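Local atomic coordinates of mercuric reductase (Metallosphaera sedula, PDB entry 4YWO), a protein that probably reduces mercuric ion to elemental mercury with electrons from NADPH, working as an FAD-containing homodimer. Residues F189-M192 / Y193-K197; M64-I67 / A68-K72. All coordinates share one frame; numbering follows the deposited sequence.

Contact 1: residues F189-M192 / Y193-K197; sequences FAQM and YSRMK
Ala190 O faces two possible donors of Ser194. The backbone N of Ser194 gives it a sound helical bond, 2.9 Å from N to O. Ser194 OG lies 2.9 Å from the same Ala190 O and 3.1 Å from Gln191 O. Its single proton could serve either carbonyl. The OG sits between the backbone N and the carbonyl carbon (chi1 67°), which turns it back over the preceding helical turn. Beside it, Gln191 and Arg195 run alongside each other. The amide and guanidinium planes are stacked 6° apart, and Gln191 CG comes 3.6 Å from Arg195 NE. A water lies within bonding distance of Gln191 OE1, though other acceptors compete for its protons, and it accepts a weak bond from Arg195 NH1. Gln348 binds the same two groups, and Asp228 forms a salt bridge with Arg195 NE. On another side of the helix, Met192 SD makes an oblique Met-aromatic contact, 4.0 Å from Tyr193 CE1. The helix ends in a Schellman motif with Lys197 as its C-prime residue. It links strands 176-180 and 199-203 in a beta-alpha-beta unit, and its Phe189 touches FAD. The stacked amide, Asp228 and Gln348 would together fix the guanidinium's rotation.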
loop_
_atom_site.group_PDB
_atom_site.type_symbol
_atom_site.label_atom_id
_atom_site.label_comp_id
_atom_site.label_asym_id
_atom_site.label_seq_id
_atom_site.Cartn_x
_atom_site.Cartn_y
_atom_site.Cartn_z
ATOM N N PHE A 189 -15.233 -3.946 15.233
ATOM C CA PHE A 189 -15.397 -3.810 16.699
ATOM C C PHE A 189 -15.094 -5.070 17.417
ATOM O O PHE A 189 -14.603 -5.046 18.562
ATOM C CB PHE A 189 -16.852 -3.290 17.036
ATOM C CG PHE A 189 -17.026 -1.827 16.780
ATOM C CD1 PHE A 189 -16.525 -0.925 17.706
ATOM C CD2 PHE A 189 -17.782 -1.334 15.731
ATOM C CE1 PHE A 189 -16.572 0.409 17.511
ATOM C CE2 PHE A 189 -17.913 0.078 15.580
ATOM C CZ PHE A 189 -17.226 0.929 16.461
ATOM N N ALA A 190 -15.437 -6.250 16.873
ATOM C CA ALA A 190 -15.075 -7.487 17.530
ATOM C C ALA A 190 -13.576 -7.643 17.671
ATOM O O ALA A 190 -13.085 -8.032 18.760
ATOM C CB ALA A 190 -15.654 -8.696 16.858
ATOM N N GLN A 191 -12.792 -7.353 16.647
ATOM C CA GLN A 191 -11.383 -7.435 16.778
ATOM C C GLN A 191 -10.848 -6.374 17.756
ATOM O O GLN A 191 -10.027 -6.678 18.571
ATOM C CB GLN A 191 -10.683 -7.271 15.429
ATOM C CG GLN A 191 -9.179 -7.322 15.605
ATOM C CD GLN A 191 -8.452 -7.393 14.229
ATOM O OE1 GLN A 191 -7.885 -6.343 13.843
ATOM N NE2 GLN A 191 -8.118 -8.578 13.856
ATOM N N MET A 192 -11.352 -5.149 17.712
ATOM C CA MET A 192 -10.977 -4.102 18.561
ATOM C C MET A 192 -11.164 -4.505 20.031
ATOM O O MET A 192 -10.196 -4.448 20.805
ATOM C CB MET A 192 -11.801 -2.847 18.300
ATOM C CG MET A 192 -11.504 -1.588 19.101
ATOM S SD MET A 192 -12.784 -0.325 18.935
ATOM C CE MET A 192 -12.781 0.012 17.153
ATOM N N TYR A 193 -12.372 -5.009 20.379
ATOM C CA TYR A 193 -12.622 -5.302 21.810
ATOM C C TYR A 193 -11.973 -6.551 22.215
ATOM O O TYR A 193 -11.427 -6.638 23.336
ATOM C CB TYR A 193 -14.163 -5.308 22.045
ATOM C CG TYR A 193 -14.706 -3.937 22.419
ATOM C CD1 TYR A 193 -14.747 -2.847 21.538
ATOM C CD2 TYR A 193 -15.107 -3.650 23.747
ATOM C CE1 TYR A 193 -15.143 -1.558 21.942
ATOM C CE2 TYR A 193 -15.547 -2.425 24.107
ATOM C CZ TYR A 193 -15.578 -1.372 23.257
ATOM O OH TYR A 193 -15.968 -0.143 23.659
ATOM N N SER A 194 -11.869 -7.560 21.350
ATOM C CA SER A 194 -11.107 -8.764 21.746
ATOM C C SER A 194 -9.650 -8.464 22.053
ATOM O O SER A 194 -9.060 -8.995 23.013
ATOM C CB SER A 194 -11.283 -9.867 20.734
ATOM O OG SER A 194 -10.697 -9.571 19.504
ATOM N N ARG A 195 -9.085 -7.499 21.364
ATOM C CA ARG A 195 -7.671 -7.072 21.554
ATOM C C ARG A 195 -7.544 -6.149 22.766
ATOM O O ARG A 195 -6.503 -5.575 23.060
ATOM C CB ARG A 195 -7.118 -6.462 20.257
ATOM C CG ARG A 195 -6.932 -7.486 19.189
ATOM C CD ARG A 195 -6.310 -6.839 17.944
ATOM N NE ARG A 195 -5.900 -7.859 16.972
ATOM C CZ ARG A 195 -5.019 -7.636 15.957
ATOM N NH1 ARG A 195 -4.614 -6.420 15.714
ATOM N NH2 ARG A 195 -4.633 -8.713 15.266
ATOM N N MET A 196 -8.714 -5.860 23.373
ATOM C CA MET A 196 -8.724 -5.158 24.717
ATOM C C MET A 196 -9.089 -6.068 25.870
ATOM O O MET A 196 -9.598 -5.543 26.900
ATOM C CB MET A 196 -9.551 -3.964 24.653
ATOM C CG MET A 196 -9.008 -3.044 23.626
ATOM S SD MET A 196 -9.961 -1.634 23.401
ATOM C CE MET A 196 -9.032 -0.877 21.995
ATOM N N LYS A 197 -8.891 -7.362 25.716
ATOM C CA LYS A 197 -9.147 -8.370 26.703
ATOM C C LYS A 197 -10.639 -8.481 27.083
ATOM O O LYS A 197 -10.998 -8.730 28.228
ATOM C CB LYS A 197 -8.325 -8.014 27.962
ATOM C CG LYS A 197 -7.665 -9.176 28.626
ATOM C CD LYS A 197 -7.108 -8.693 29.961
ATOM C CE LYS A 197 -6.343 -9.788 30.681
ATOM N NZ LYS A 197 -7.028 -11.096 30.612
HETATM O O HOH W 1 -6.403 -4.222 15.590
#

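Contact 2: residues M64-I67 / A68-K72; sequences MLYI and AEIYK
Tyr66 CG stands anti to the backbone N (chi1 166°), and this lays the ring alongside the following turn, where it meets Ile70. Ile70 answers with CG1 between its own N and carbonyl carbon (chi1 62°), which leaves CG2 beside the backbone N and next to the ring. The two side chains cross at a slant. Ile70 CG2 comes 3.6 Å from Tyr66 CE1, and Ile70 CD1, on the same side of the ring plane, lies 4.0 Å from Tyr66 CE2. Both branches of the isoleucine therefore bear on the tyrosine. Glu69 bends at its second torsion and brings OE1 to 3.9 Å from Tyr66 CD1. Its carboxylate plane is turned 60° from the ring plane. The contact is oblique. One residue further round the helix, Ile67 and Tyr71 lie side by side. Ile67 CG2 is 4.0 Å from Tyr71 CD1. Ile67 O meets the edge of the Tyr71 ring in its plane, 3.3 Å from CD1.

The backbone beneath is regular. Ala68 N, Glu69 N, Ile70 N and Tyr71 N each bond to the carbonyl four residues back. The Ile70 N to Tyr66 O bond measures 3.0 Å.

Tyr66, Ile70 and Tyr71 also pack against Ile383, Lys73 and Val77 of the second subunit. Tyr66 OH binds a glycerol, probably from the crystallisation liquor. Met64 and Leu65 instead reach Met192 within the chain. Helix 58-78 starts at Cys58 of the Cys53-Cys58 disulfide and carries Lys62, which binds FAD. Such a helix, leading from the redox-active disulfide to the dimer interface, is characteristic of the pyridine nucleotide-disulfide oxidoreductase family to which this enzyme belongs.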
loop_
_atom_site.group_PDB
_atom_site.type_symbol
_atom_site.label_atom_id
_atom_site.label_comp_id
_atom_site.label_asym_id
_atom_site.label_seq_id
_atom_site.Cartn_x
_atom_site.Cartn_y
_atom_site.Cartn_z
ATOM N N MET A 64 -8.696 3.482 17.220
ATOM C CA MET A 64 -8.718 2.444 18.247
ATOM C C MET A 64 -8.203 1.089 17.709
ATOM O O MET A 64 -7.538 0.318 18.414
ATOM C CB MET A 64 -10.088 2.230 18.786
ATOM C CG MET A 64 -10.660 3.410 19.534
ATOM S SD MET A 64 -9.507 4.142 20.749
ATOM C CE MET A 64 -9.095 2.841 21.757
ATOM N N LEU A 65 -8.391 0.804 16.420
ATOM C CA LEU A 65 -7.835 -0.426 15.862
ATOM C C LEU A 65 -6.336 -0.353 15.770
ATOM O O LEU A 65 -5.682 -1.392 15.970
ATOM C CB LEU A 65 -8.401 -0.697 14.399
ATOM C CG LEU A 65 -9.851 -1.190 14.402
ATOM C CD1 LEU A 65 -10.439 -0.981 13.026
ATOM C CD2 LEU A 65 -9.860 -2.637 14.730
ATOM N N TYR A 66 -5.768 0.830 15.548
ATOM C CA TYR A 66 -4.287 1.053 15.526
ATOM C C TYR A 66 -3.712 0.762 16.914
ATOM O O TYR A 66 -2.742 -0.014 17.064
ATOM C CB TYR A 66 -3.955 2.426 15.021
ATOM C CG TYR A 66 -2.516 2.807 15.294
ATOM C CD1 TYR A 66 -1.537 2.275 14.542
ATOM C CD2 TYR A 66 -2.193 3.704 16.319
ATOM C CE1 TYR A 66 -0.224 2.639 14.816
ATOM C CE2 TYR A 66 -0.893 4.054 16.586
ATOM C CZ TYR A 66 0.059 3.458 15.876
ATOM O OH TYR A 66 1.381 3.876 16.196
ATOM N N ILE A 67 -4.361 1.357 17.898
ATOM C CA ILE A 67 -3.920 1.141 19.326
ATOM C C ILE A 67 -4.015 -0.321 19.654
ATOM O O ILE A 67 -3.055 -0.914 20.231
ATOM C CB ILE A 67 -4.811 1.926 20.272
ATOM C CG1 ILE A 67 -4.474 3.363 20.078
ATOM C CG2 ILE A 67 -4.412 1.555 21.720
ATOM C CD1 ILE A 67 -5.370 4.234 20.814
ATOM N N ALA A 68 -5.097 -0.992 19.284
ATOM C CA ALA A 68 -5.259 -2.402 19.500
ATOM C C ALA A 68 -4.076 -3.225 18.862
ATOM O O ALA A 68 -3.592 -4.202 19.437
ATOM C CB ALA A 68 -6.554 -2.939 19.089
ATOM N N GLU A 69 -3.798 -2.911 17.621
ATOM C CA GLU A 69 -2.761 -3.556 16.874
ATOM C C GLU A 69 -1.367 -3.411 17.501
ATOM O O GLU A 69 -0.610 -4.396 17.564
ATOM C CB GLU A 69 -2.748 -3.059 15.413
ATOM C CG GLU A 69 -1.569 -3.589 14.623
ATOM C CD GLU A 69 -0.298 -2.659 14.528
ATOM O OE1 GLU A 69 -0.441 -1.411 14.278
ATOM O OE2 GLU A 69 0.886 -3.220 14.620
ATOM N N ILE A 70 -0.975 -2.245 17.897
ATOM C CA ILE A 70 0.416 -2.064 18.387
ATOM C C ILE A 70 0.582 -2.775 19.734
ATOM O O ILE A 70 1.608 -3.339 20.008
ATOM C CB ILE A 70 0.875 -0.612 18.458
ATOM C CG1 ILE A 70 0.054 0.237 19.416
ATOM C CG2 ILE A 70 0.836 0.010 17.055
ATOM C CD1 ILE A 70 0.458 1.674 19.521
ATOM N N TYR A 71 -0.479 -2.787 20.530
ATOM C CA TYR A 71 -0.377 -3.540 21.804
ATOM C C TYR A 71 -0.351 -5.004 21.558
ATOM O O TYR A 71 0.385 -5.756 22.329
ATOM C CB TYR A 71 -1.512 -3.166 22.832
ATOM C CG TYR A 71 -1.248 -1.945 23.603
ATOM C CD1 TYR A 71 -1.430 -0.680 23.084
ATOM C CD2 TYR A 71 -0.824 -2.007 24.944
ATOM C CE1 TYR A 71 -1.126 0.473 23.783
ATOM C CE2 TYR A 71 -0.552 -0.851 25.632
ATOM C CZ TYR A 71 -0.666 0.348 25.130
ATOM O OH TYR A 71 -0.381 1.528 25.799
ATOM N N LYS A 72 -1.132 -5.535 20.609
ATOM C CA LYS A 72 -1.115 -6.943 20.266
ATOM C C LYS A 72 0.313 -7.328 19.849
ATOM O O LYS A 72 0.829 -8.365 20.300
ATOM C CB LYS A 72 -2.133 -7.289 19.172
ATOM C CG LYS A 72 -2.022 -8.757 18.746
ATOM C CD LYS A 72 -3.266 -9.470 18.394
ATOM C CE LYS A 72 -3.139 -11.000 18.063
ATOM N NZ LYS A 72 -2.767 -11.728 19.263
#

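Contact 2 comes first along the chain, on helix 58-78. Contact 1 follows more than a hundred residues later, at the end of helix 184-194. Each is local and closes no long loop. They lie in series, neither nesting nor crossing. In space their centres are about 9 Å apart and the two helices touch. Met192 SD packs on Met64 CB at 3.7 Å, and Met196 CE meets Met64 CE. The Arg195 guanidinium lies against Lys72 and Glu69. Together they join the helix following the redox disulfide to the beta-alpha-beta unit of strands 176-180 and 199-203. Contact 2 also meets the second subunit, which contact 1 does not touch.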